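Anti-sigma-I factor RsgI2 (Clostridium thermocellum, PDB 4B9P) probably holds the sigma factor SigI2 inactive until its extracellular family 3 carbohydrate-binding module, the part described here, binds cellulose outside the cell. Local coordinates at residues Y47-Q52 against N134-F139; V42-Y47 against V88-T93. All blocks are in the same frame, centred on the assembly; numbering follows the deposited sequence.

Interaction 1 (Y47-Q52 against N134-F139). With CA (calcium ion), chain B.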
loop_
_atom_site.group_PDB
_atom_site.type_symbol
_atom_site.label_atom_id
_atom_site.label_comp_id
_atom_site.label_asym_id
_atom_site.label_seq_id
_atom_site.Cartn_x
_atom_site.Cartn_y
_atom_site.Cartn_z
ATOM N N TYR A 47 -3.890 5.330 0.359
ATOM C CA TYR A 47 -5.041 6.039 0.928
ATOM C C TYR A 47 -6.332 5.689 0.203
ATOM O O TYR A 47 -6.351 5.583 -1.034
ATOM C CB TYR A 47 -4.841 7.540 0.788
ATOM C CG TYR A 47 -3.738 8.108 1.601
ATOM C CD1 TYR A 47 -3.930 8.413 2.958
ATOM C CD2 TYR A 47 -2.476 8.315 1.039
ATOM C CE1 TYR A 47 -2.911 8.984 3.712
ATOM C CE2 TYR A 47 -1.457 8.852 1.785
ATOM C CZ TYR A 47 -1.662 9.173 3.113
ATOM O OH TYR A 47 -0.591 9.721 3.807
ATOM N N TYR A 48 -7.421 5.537 0.958
ATOM C CA TYR A 48 -8.672 5.111 0.342
ATOM C C TYR A 48 -9.815 5.514 1.279
ATOM O O TYR A 48 -9.603 5.995 2.402
ATOM C CB TYR A 48 -8.649 3.597 0.094
ATOM C CG TYR A 48 -8.665 2.712 1.339
ATOM C CD1 TYR A 48 -7.500 2.481 2.088
ATOM C CD2 TYR A 48 -9.833 2.079 1.736
ATOM C CE1 TYR A 48 -7.505 1.702 3.204
ATOM C CE2 TYR A 48 -9.837 1.246 2.862
ATOM C CZ TYR A 48 -8.658 1.065 3.570
ATOM O OH TYR A 48 -8.664 0.267 4.686
ATOM N N THR A 49 -11.039 5.316 0.789
ATOM C CA THR A 49 -12.234 5.427 1.646
ATOM C C THR A 49 -12.799 4.035 1.888
ATOM O O THR A 49 -13.090 3.298 0.950
ATOM C CB THR A 49 -13.277 6.326 0.993
ATOM O OG1 THR A 49 -13.430 5.937 -0.382
ATOM C CG2 THR A 49 -12.861 7.812 1.112
ATOM N N LYS A 50 -12.917 3.670 3.174
ATOM C CA LYS A 50 -13.373 2.311 3.547
ATOM C C LYS A 50 -14.838 2.060 3.222
ATOM O O LYS A 50 -15.275 0.909 3.233
ATOM C CB LYS A 50 -13.103 2.042 5.027
ATOM C CG LYS A 50 -13.992 2.922 5.945
ATOM C CD LYS A 50 -13.709 2.693 7.406
ATOM C CE LYS A 50 -14.673 3.453 8.325
ATOM N NZ LYS A 50 -14.557 4.909 8.156
ATOM N N ASP A 51 -15.591 3.122 2.921
ATOM C CA ASP A 51 -16.990 2.986 2.571
ATOM C C ASP A 51 -17.698 2.275 3.720
ATOM O O ASP A 51 -17.545 2.713 4.866
ATOM C CB ASP A 51 -17.127 2.324 1.199
ATOM C CG ASP A 51 -16.190 2.962 0.143
ATOM O OD1 ASP A 51 -16.012 4.210 0.129
ATOM O OD2 ASP A 51 -15.644 2.212 -0.675
ATOM N N GLN A 52 -18.505 1.236 3.470
ATOM C CA GLN A 52 -19.158 0.522 4.580
ATOM C C GLN A 52 -18.519 -0.832 4.886
ATOM O O GLN A 52 -19.107 -1.648 5.582
ATOM C CB GLN A 52 -20.653 0.381 4.275
ATOM C CG GLN A 52 -21.357 1.740 4.254
ATOM C CD GLN A 52 -22.818 1.588 3.995
ATOM O OE1 GLN A 52 -23.253 1.367 2.835
ATOM N NE2 GLN A 52 -23.603 1.646 5.053
ATOM N N ASN A 134 -13.281 4.114 -7.005
ATOM C CA ASN A 134 -13.029 5.425 -7.609
ATOM C C ASN A 134 -13.054 6.538 -6.561
ATOM O O ASN A 134 -12.539 7.625 -6.827
ATOM C CB ASN A 134 -14.060 5.685 -8.699
ATOM C CG ASN A 134 -13.854 4.806 -9.900
ATOM O OD1 ASN A 134 -14.747 4.074 -10.308
ATOM N ND2 ASN A 134 -12.664 4.855 -10.456
ATOM N N SER A 135 -13.554 6.241 -5.367
ATOM C CA SER A 135 -13.538 7.147 -4.219
ATOM C C SER A 135 -12.238 7.029 -3.408
ATOM O O SER A 135 -12.188 7.485 -2.262
ATOM C CB SER A 135 -14.754 6.854 -3.316
ATOM O OG SER A 135 -14.804 5.471 -2.970
ATOM N N ASP A 136 -11.223 6.354 -3.957
ATOM C CA ASP A 136 -9.980 6.097 -3.221
ATOM C C ASP A 136 -8.840 6.908 -3.814
ATOM O O ASP A 136 -8.464 6.687 -4.980
ATOM C CB ASP A 136 -9.612 4.607 -3.250
ATOM C CG ASP A 136 -10.693 3.725 -2.641
ATOM O OD1 ASP A 136 -11.566 4.263 -1.917
ATOM O OD2 ASP A 136 -10.588 2.496 -2.829
ATOM N N TYR A 137 -8.255 7.782 -3.003
ATOM C CA TYR A 137 -7.193 8.675 -3.461
ATOM C C TYR A 137 -6.095 7.945 -4.198
ATOM O O TYR A 137 -5.641 8.409 -5.233
ATOM C CB TYR A 137 -6.647 9.429 -2.273
ATOM C CG TYR A 137 -5.505 10.369 -2.597
ATOM C CD1 TYR A 137 -5.768 11.628 -3.131
ATOM C CD2 TYR A 137 -4.189 10.029 -2.328
ATOM C CE1 TYR A 137 -4.742 12.509 -3.385
ATOM C CE2 TYR A 137 -3.140 10.913 -2.608
ATOM C CZ TYR A 137 -3.430 12.151 -3.112
ATOM O OH TYR A 137 -2.437 13.040 -3.409
ATOM N N SER A 138 -5.622 6.829 -3.665
ATOM C CA SER A 138 -4.466 6.167 -4.259
ATOM C C SER A 138 -4.775 5.275 -5.446
ATOM O O SER A 138 -3.845 4.784 -6.073
ATOM C CB SER A 138 -3.715 5.354 -3.194
ATOM O OG SER A 138 -3.185 6.195 -2.182
ATOM N N PHE A 139 -6.059 5.048 -5.745
ATOM C CA PHE A 139 -6.438 4.113 -6.811
ATOM C C PHE A 139 -6.054 4.582 -8.213
ATOM O O PHE A 139 -6.223 5.754 -8.550
ATOM C CB PHE A 139 -7.956 3.907 -6.721
ATOM C CG PHE A 139 -8.540 3.001 -7.757
ATOM C CD1 PHE A 139 -8.148 1.652 -7.836
ATOM C CD2 PHE A 139 -9.526 3.474 -8.609
ATOM C CE1 PHE A 139 -8.725 0.791 -8.774
ATOM C CE2 PHE A 139 -10.129 2.612 -9.525
ATOM C CZ PHE A 139 -9.715 1.266 -9.600
HETATM CA CA CA B . -13.858 3.750 -1.332
HETATM O O HOH W 1 -12.654 1.584 -1.371
#

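Interaction 2 (V42-Y47 against V88-T93)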
loop_
_atom_site.group_PDB
_atom_site.type_symbol
_atom_site.label_atom_id
_atom_site.label_comp_id
_atom_site.label_asym_id
_atom_site.label_seq_id
_atom_site.Cartn_x
_atom_site.Cartn_y
_atom_site.Cartn_z
ATOM N N VAL A 42 11.037 2.559 6.961
ATOM C CA VAL A 42 10.237 2.989 5.812
ATOM C C VAL A 42 8.778 2.622 6.031
ATOM O O VAL A 42 8.482 1.489 6.447
ATOM C CB VAL A 42 10.700 2.270 4.542
ATOM C CG1 VAL A 42 9.842 2.653 3.355
ATOM C CG2 VAL A 42 12.149 2.630 4.277
ATOM N N LYS A 43 7.876 3.559 5.764
ATOM C CA LYS A 43 6.429 3.294 5.774
ATOM C C LYS A 43 5.877 3.758 4.434
ATOM O O LYS A 43 6.282 4.794 3.888
ATOM C CB LYS A 43 5.752 4.081 6.889
ATOM C CG LYS A 43 6.252 3.764 8.287
ATOM C CD LYS A 43 5.995 2.332 8.702
ATOM C CE LYS A 43 6.531 2.077 10.114
ATOM N NZ LYS A 43 6.413 0.637 10.484
ATOM N N ILE A 44 4.943 2.986 3.909
ATOM C CA ILE A 44 4.293 3.271 2.633
ATOM C C ILE A 44 2.804 3.354 2.880
ATOM O O ILE A 44 2.285 2.459 3.551
ATOM C CB ILE A 44 4.585 2.144 1.643
ATOM C CG1 ILE A 44 6.088 1.961 1.404
ATOM C CG2 ILE A 44 3.873 2.399 0.311
ATOM C CD1 ILE A 44 6.417 0.649 0.725
ATOM N N ARG A 45 2.119 4.383 2.362
ATOM C CA ARG A 45 0.681 4.522 2.630
ATOM C C ARG A 45 -0.122 4.548 1.342
ATOM O O ARG A 45 0.143 5.336 0.430
ATOM C CB ARG A 45 0.373 5.808 3.412
ATOM C CG ARG A 45 0.971 5.768 4.775
ATOM C CD ARG A 45 0.610 7.008 5.539
ATOM N NE ARG A 45 1.160 6.905 6.882
ATOM C CZ ARG A 45 1.168 7.911 7.730
ATOM N NH1 ARG A 45 0.659 9.084 7.359
ATOM N NH2 ARG A 45 1.700 7.751 8.934
ATOM N N TYR A 46 -1.144 3.692 1.316
ATOM C CA TYR A 46 -2.139 3.635 0.243
ATOM C C TYR A 46 -3.434 4.185 0.851
ATOM O O TYR A 46 -4.005 3.551 1.746
ATOM C CB TYR A 46 -2.339 2.170 -0.208
ATOM C CG TYR A 46 -3.344 2.036 -1.344
ATOM C CD1 TYR A 46 -4.729 1.911 -1.093
ATOM C CD2 TYR A 46 -2.922 1.990 -2.681
ATOM C CE1 TYR A 46 -5.637 1.827 -2.139
ATOM C CE2 TYR A 46 -3.841 1.879 -3.744
ATOM C CZ TYR A 46 -5.188 1.774 -3.457
ATOM O OH TYR A 46 -6.013 1.679 -4.518
ATOM N N TYR A 47 -3.890 5.330 0.359
ATOM C CA TYR A 47 -5.041 6.039 0.928
ATOM C C TYR A 47 -6.332 5.689 0.203
ATOM O O TYR A 47 -6.351 5.583 -1.034
ATOM C CB TYR A 47 -4.841 7.540 0.788
ATOM C CG TYR A 47 -3.738 8.108 1.601
ATOM C CD1 TYR A 47 -3.930 8.413 2.958
ATOM C CD2 TYR A 47 -2.476 8.315 1.039
ATOM C CE1 TYR A 47 -2.911 8.984 3.712
ATOM C CE2 TYR A 47 -1.457 8.852 1.785
ATOM C CZ TYR A 47 -1.662 9.173 3.113
ATOM O OH TYR A 47 -0.591 9.721 3.807
ATOM N N VAL A 88 -3.819 1.988 4.176
ATOM C CA VAL A 88 -3.027 0.819 4.468
ATOM C C VAL A 88 -1.608 1.300 4.659
ATOM O O VAL A 88 -1.063 1.960 3.788
ATOM C CB VAL A 88 -3.066 -0.154 3.254
ATOM C CG1 VAL A 88 -2.284 -1.410 3.587
ATOM C CG2 VAL A 88 -4.508 -0.461 2.844
ATOM N N GLU A 89 -1.020 1.022 5.818
ATOM C CA GLU A 89 0.370 1.379 6.031
ATOM C C GLU A 89 1.198 0.103 5.963
ATOM O O GLU A 89 1.037 -0.805 6.791
ATOM C CB GLU A 89 0.564 2.037 7.394
ATOM C CG GLU A 89 1.982 2.491 7.571
ATOM C CD GLU A 89 2.177 3.372 8.770
ATOM O OE1 GLU A 89 1.872 4.571 8.683
ATOM O OE2 GLU A 89 2.671 2.869 9.786
ATOM N N ILE A 90 2.097 0.042 4.987
ATOM C CA ILE A 90 2.964 -1.099 4.776
ATOM C C ILE A 90 4.320 -0.717 5.333
ATOM O O ILE A 90 4.818 0.386 5.112
ATOM C CB ILE A 90 3.061 -1.399 3.278
ATOM C CG1 ILE A 90 1.729 -1.922 2.783
ATOM C CG2 ILE A 90 4.177 -2.435 2.996
ATOM C CD1 ILE A 90 1.669 -2.140 1.259
ATOM N N GLY A 91 4.895 -1.607 6.115
ATOM C CA GLY A 91 6.199 -1.378 6.685
ATOM C C GLY A 91 6.993 -2.658 6.615
ATOM O O GLY A 91 6.620 -3.618 5.915
ATOM N N PHE A 92 8.104 -2.664 7.351
ATOM C CA PHE A 92 9.053 -3.761 7.268
ATOM C C PHE A 92 9.495 -4.108 8.666
ATOM O O PHE A 92 9.581 -3.241 9.547
ATOM C CB PHE A 92 10.246 -3.295 6.437
ATOM C CG PHE A 92 9.856 -2.918 5.043
ATOM C CD1 PHE A 92 9.805 -3.863 4.050
ATOM C CD2 PHE A 92 9.464 -1.616 4.751
ATOM C CE1 PHE A 92 9.391 -3.521 2.779
ATOM C CE2 PHE A 92 9.057 -1.288 3.472
ATOM C CZ PHE A 92 9.017 -2.234 2.512
ATOM N N THR A 93 9.837 -5.369 8.891
ATOM C CA THR A 93 10.240 -5.769 10.241
ATOM C C THR A 93 11.647 -5.275 10.554
ATOM O O THR A 93 12.421 -4.885 9.661
ATOM C CB THR A 93 10.210 -7.267 10.401
ATOM O OG1 THR A 93 11.150 -7.810 9.460
ATOM C CG2 THR A 93 8.798 -7.818 10.178
HETATM O O HOH W 2 8.591 -0.063 8.682
HETATM O O HOH W 3 3.604 0.420 10.356
#

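Interaction 1 (Y47-Q52 against N134-F139)
The ring of Tyr47 has Ser138 OG at its edge, near the ring plane, while the side chain of Tyr137 runs alongside it, both pointing the same way, with the two CB atoms 4.0 Å apart. Further along, Thr49 N meets OD1 of the Asp136 carboxylate from above the carboxylate plane, a bond of 3.0 Å, and Tyr48 CB packs on Asp136 CG. Asp136 belongs to the calcium site of a family 3 carbohydrate-binding module, a beta-sandwich in which the metal ties the end of strand 42-48 to the loop before strand 147-148; the Tyr47-Tyr137 pair lies further back along the strand.

Thr49 grips the ion twice, through its carbonyl O and through OG1, which binds calcium at 2.4 Å. That hydroxyl sits between the backbone N and the carbonyl carbon (chi1 47°), which turns it inward to the ion and lets it donate to Ser135 O at 2.7 Å, from above the carbonyl plane. Asp51 chelates with both carboxylate oxygens, whereas Asp136 gives OD1 alone; its OD2 instead accepts from the water that is itself a calcium ligand. Ser135 OG and, from outside the two segments, Asp132 O complete the shell. Thr49 O and Asp51 OD1, two acceptors, come within 3.2 Å of each other, a closeness the shared cation probably offsets.

Away from the ion, the N and O of Tyr47 both turn to Ser138. A type I turn from Asp136 to Phe139 presents this serine, whose hydroxyl also bonds to Lys151 O. Ser138 N donates to Tyr47 O, and Tyr47 N in turn donates to Ser138 OG at 2.8 Å, with an N-H...O angle of 157°.

Interaction 2 (V42-Y47 against V88-T93)
Arg45 holds Glu89 side-on, NE and NH2 both donating to the single oxygen OE1, with the guanidinium and carboxylate planes only 4° apart. This salt bridge lies on an antiparallel strand pair of the beta-sandwich, where Arg45 and Glu89 form a non-hydrogen-bonded pair. NE makes the shorter bond, 3.0 Å to the anti lone pair of OE1, and NH2 meets the same oxygen at 3.2 Å. Glu89 CG stands trans to the backbone N (chi1 -176°), and the extended chain beyond it carries the carboxylate alongside the arginine. The other oxygen, OE2, lies against the methylenes of Lys43, 3.5 Å from CD, and a water joins it to Lys43 NZ.

Hydrogen-bonded pairs flank this one: Ile44 with Ile90, and Tyr46 with Val88. At the far end of the two strands, the edge of the Phe92 ring approaches Val42, with Phe92 CD2 3.7 Å from Val42 O and Phe92 CE2 4.0 Å from Val42 CG1. The side chains of the hydrogen-bonded pairs emerge on the opposite face from the salt bridge, turned to the sandwich interior, where Ile90 also touches Ile107 and Ser109 of strand 104-111. Along the other edge of strand 42-48, strand 152-156 brings Thr153 and Tyr155 against Arg45. Tyr46 OH is hydrogen-bonded to Asn13 ND2.

In the fold
Strand 42-48 carries both contacts, which meet at Tyr47 and have centres about 16 Å apart. Interaction 2 joins its length to strand 84-92, its neighbour in one sheet of the sandwich; interaction 1 takes in the last two residues of the strand and the loop after it, and reaches the calcium loop. Along the chain the segments alternate: 42-47, 47-52, 88-93, then 134-139. Packing also connects them, since the Tyr46 ring lies against Ser138 and Tyr46 OH comes near Phe139 CA, while the Tyr48 ring touches Val88. One strand therefore links the sheet to the metal site, showing how a bound ion can fasten a late loop to an earlier strand.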